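Local coordinates for myroilysin (Myroides profundi, PDB 5CZW), which is probably a zinc-dependent metalloendopeptidase of the astacin (M12A) family, held inactive here by a cysteine-switch propeptide, at residues A[161-166]-A[181-186]. The protein carries 1 engineered substitution. Residues are numbered along the deposited sequence; the frame is centred on the assembly and turned at random.
Sequences NKVYAY and NNLFAT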
ATOM      1  N   ASN A 161       3.969   7.884  21.318  1.00 30.12           N
ATOM      2  CA  ASN A 161       4.968   8.892  20.956  1.00 32.83           C
ATOM      3  C   ASN A 161       5.559   8.625  19.570  1.00 31.33           C
ATOM      4  O   ASN A 161       5.676   9.547  18.734  1.00 29.23           O
ATOM      5  CB  ASN A 161       6.102   8.917  22.011  1.00 37.09           C
ATOM      6  CG  ASN A 161       7.371   9.590  21.509  1.00 40.31           C
ATOM      7  OD1 ASN A 161       7.492  10.812  21.561  1.00 46.69           O
ATOM      8  ND2 ASN A 161       8.338   8.790  21.038  1.00 42.62           N
ATOM      9  N   LYS A 162       5.960   7.388  19.334  1.00 29.72           N
ATOM     10  CA  LYS A 162       6.564   7.084  18.063  1.00 28.46           C
ATOM     11  C   LYS A 162       5.546   7.103  16.949  1.00 23.95           C
ATOM     12  O   LYS A 162       5.841   7.478  15.864  1.00 21.48           O
ATOM     13  CB  LYS A 162       7.304   5.764  18.059  1.00 32.37           C
ATOM     14  CG  LYS A 162       8.659   5.775  18.721  1.00 36.68           C
ATOM     15  CD  LYS A 162       9.855   5.584  17.772  1.00 41.82           C
ATOM     16  CE  LYS A 162      10.327   4.142  17.710  1.00 43.23           C
ATOM     17  NZ  LYS A 162      11.225   3.581  16.645  1.00 47.40           N
ATOM     18  N   VAL A 163       4.347   6.679  17.255  1.00 20.39           N
ATOM     19  CA  VAL A 163       3.337   6.595  16.233  1.00 18.72           C
ATOM     20  C   VAL A 163       3.008   8.026  15.826  1.00 20.74           C
ATOM     21  O   VAL A 163       2.925   8.376  14.634  1.00 17.95           O
ATOM     22  CB  VAL A 163       2.121   5.800  16.716  1.00 19.50           C
ATOM     23  CG1 VAL A 163       0.968   5.975  15.767  1.00 18.84           C
ATOM     24  CG2 VAL A 163       2.512   4.335  16.909  1.00 19.91           C
ATOM     25  N   TYR A 164       2.889   8.906  16.820  1.00 18.28           N
ATOM     26  CA  TYR A 164       2.545  10.288  16.469  1.00 20.85           C
ATOM     27  C   TYR A 164       3.562  10.910  15.536  1.00 17.08           C
ATOM     28  O   TYR A 164       3.205  11.605  14.565  1.00 18.55           O
ATOM     29  CB  TYR A 164       2.385  11.112  17.733  1.00 22.75           C
ATOM     30  CG  TYR A 164       1.156  10.748  18.540  1.00 23.96           C
ATOM     31  CD1 TYR A 164      -0.078  10.598  17.928  1.00 22.56           C
ATOM     32  CD2 TYR A 164       1.224  10.605  19.924  1.00 21.71           C
ATOM     33  CE1 TYR A 164      -1.204  10.265  18.652  1.00 23.83           C
ATOM     34  CE2 TYR A 164       0.131  10.243  20.659  1.00 25.30           C
ATOM     35  CZ  TYR A 164      -1.096  10.073  20.038  1.00 24.02           C
ATOM     36  OH  TYR A 164      -2.235   9.774  20.784  1.00 25.55           O
ATOM     37  N   ALA A 165       4.837  10.628  15.817  1.00 19.54           N
ATOM     38  CA  ALA A 165       5.973  11.178  15.077  1.00 18.75           C
ATOM     39  C   ALA A 165       6.046  10.676  13.626  1.00 20.09           C
ATOM     40  O   ALA A 165       6.325  11.409  12.714  1.00 20.04           O
ATOM     41  CB  ALA A 165       7.269  10.796  15.756  1.00 19.69           C
ATOM     42  N   TYR A 166       5.792   9.396  13.465  1.00 19.50           N
ATOM     43  CA  TYR A 166       5.800   8.769  12.133  1.00 19.32           C
ATOM     44  C   TYR A 166       4.735   9.263  11.171  1.00 16.46           C
ATOM     45  O   TYR A 166       5.026   9.397   9.963  1.00 17.05           O
ATOM     46  CB  TYR A 166       5.566   7.242  12.290  1.00 18.90           C
ATOM     47  CG  TYR A 166       5.852   6.491  11.012  1.00 21.50           C
ATOM     48  CD1 TYR A 166       7.152   6.406  10.474  1.00 24.35           C
ATOM     49  CD2 TYR A 166       4.805   5.904  10.298  1.00 23.48           C
ATOM     50  CE1 TYR A 166       7.387   5.688   9.268  1.00 24.60           C
ATOM     51  CE2 TYR A 166       5.050   5.237   9.120  1.00 21.52           C
ATOM     52  CZ  TYR A 166       6.332   5.116   8.618  1.00 21.67           C
ATOM     53  OH  TYR A 166       6.483   4.449   7.408  1.00 22.71           O
ATOM     54  N   ASN A 181      -8.016   9.044  15.622  1.00 26.03           N
ATOM     55  CA  ASN A 181      -9.207   8.668  14.874  1.00 26.49           C
ATOM     56  C   ASN A 181      -8.888   7.754  13.719  1.00 28.88           C
ATOM     57  O   ASN A 181      -9.626   6.820  13.498  1.00 28.72           O
ATOM     58  CB  ASN A 181      -9.981   9.884  14.364  1.00 31.77           C
ATOM     59  CG  ASN A 181     -10.566  10.715  15.502  1.00 35.77           C
ATOM     60  OD1 ASN A 181     -10.690  11.941  15.398  1.00 38.62           O
ATOM     61  ND2 ASN A 181     -10.890  10.045  16.610  1.00 37.91           N
ATOM     62  N   ASN A 182      -7.816   8.031  12.967  1.00 23.11           N
ATOM     63  CA  ASN A 182      -7.609   7.299  11.696  1.00 24.92           C
ATOM     64  C   ASN A 182      -6.796   6.005  11.844  1.00 21.57           C
ATOM     65  O   ASN A 182      -6.945   5.034  11.017  1.00 21.28           O
ATOM     66  CB  ASN A 182      -6.960   8.233  10.640  1.00 26.25           C
ATOM     67  CG  ASN A 182      -7.815   9.468  10.318  1.00 28.91           C
ATOM     68  OD1 ASN A 182      -9.022   9.480  10.464  1.00 32.02           O
ATOM     69  ND2 ASN A 182      -7.151  10.530   9.924  1.00 31.01           N
ATOM     70  N   LEU A 183      -5.995   5.923  12.893  1.00 18.78           N
ATOM     71  CA  LEU A 183      -5.120   4.779  13.109  1.00 17.46           C
ATOM     72  C   LEU A 183      -5.540   3.919  14.318  1.00 18.77           C
ATOM     73  O   LEU A 183      -5.975   2.757  14.144  1.00 18.62           O
ATOM     74  CB  LEU A 183      -3.676   5.206  13.144  1.00 15.32           C
ATOM     75  CG  LEU A 183      -2.711   4.043  13.234  1.00 18.49           C
ATOM     76  CD1 LEU A 183      -2.524   3.432  11.841  1.00 18.20           C
ATOM     77  CD2 LEU A 183      -1.403   4.414  13.786  1.00 17.24           C
ATOM     78  N   PHE A 184      -5.429   4.474  15.534  1.00 19.63           N
ATOM     79  CA  PHE A 184      -5.740   3.704  16.735  1.00 20.80           C
ATOM     80  C   PHE A 184      -7.190   3.214  16.729  1.00 21.55           C
ATOM     81  O   PHE A 184      -7.437   2.024  16.957  1.00 24.77           O
ATOM     82  CB  PHE A 184      -5.391   4.476  18.017  1.00 20.98           C
ATOM     83  CG  PHE A 184      -3.932   4.861  18.158  1.00 20.30           C
ATOM     84  CD1 PHE A 184      -2.886   4.016  17.789  1.00 18.68           C
ATOM     85  CD2 PHE A 184      -3.589   6.138  18.656  1.00 21.39           C
ATOM     86  CE1 PHE A 184      -1.547   4.442  17.972  1.00 22.35           C
ATOM     87  CE2 PHE A 184      -2.260   6.543  18.797  1.00 22.57           C
ATOM     88  CZ  PHE A 184      -1.250   5.700  18.463  1.00 22.09           C
ATOM     89  N   ALA A 185      -8.112   4.085  16.353  1.00 21.70           N
ATOM     90  CA  ALA A 185      -9.540   3.731  16.343  1.00 23.54           C
ATOM     91  C   ALA A 185      -9.766   2.621  15.321  1.00 21.85           C
ATOM     92  O   ALA A 185     -10.355   1.579  15.638  1.00 23.10           O
ATOM     93  CB  ALA A 185     -10.335   4.949  15.965  1.00 22.83           C
ATOM     94  N   THR A 186      -9.343   2.877  14.063  1.00 20.30           N
ATOM     95  CA  THR A 186      -9.510   1.893  12.996  1.00 20.12           C
ATOM     96  C   THR A 186      -8.936   0.496  13.351  1.00 18.91           C
ATOM     97  O   THR A 186      -9.599  -0.547  13.142  1.00 18.44           O
ATOM     98  CB  THR A 186      -8.791   2.424  11.730  1.00 22.11           C
ATOM     99  OG1 THR A 186      -9.379   3.678  11.365  1.00 26.17           O
ATOM    100  CG2 THR A 186      -8.839   1.422  10.602  1.00 20.55           C
TER
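Phe184 meets Tyr164 as an offset edge-to-face aromatic pair, a worked example of how rings and methyl groups can join two short helical segments, 161-166 and 181-186, with no hydrogen bond between the segments themselves. The edge of the phenylalanine is directed at the tyrosine face, with the planes at 77° and the centroids of the Tyr164 and Phe184 rings 5.8 Å apart. Phe184 CE2 lies 3.8 Å from Tyr164 OH and 3.9 Å from Tyr164 CE1, and the phenolic oxygen sits near the plane of the Phe184 ring. The hydrogen bond that does link the two helices runs from Tyr164 OH to Asp180, just outside the second segment, and helps fix where the tyrosine ring ends.

The aliphatic part of the contact belongs to Val163. With Val163 CG1 anti to the backbone N (chi1 168°), this methyl reaches across to the other helix, where Val163 CG1 stands 3.5 Å from Phe184 CZ. Val163 CG1 also lies 3.5 Å from Leu183 CD2, a rather tight carbon pair. One methyl thus serves two neighbouring side chains.

Phe184 has further partners in Trp158, whose ring meets its own, and Lys160, which makes a cation-pi contact. Replacing Phe184 by alanine would probably leave a gap beside Val163 CG1 and take from the Tyr164 ring its edge-to-face partner.

The contact is mostly apolar and aromatic packing between helix 160-167 and helix 178-184, with one polar link at its edge. Leu183, its side chain about 10 Å from the zinc ion, touches Tyr205, which follows a Ser-Ile-Met-His sequence consistent with the metzincin Met-turn of the astacin (M12A) fold.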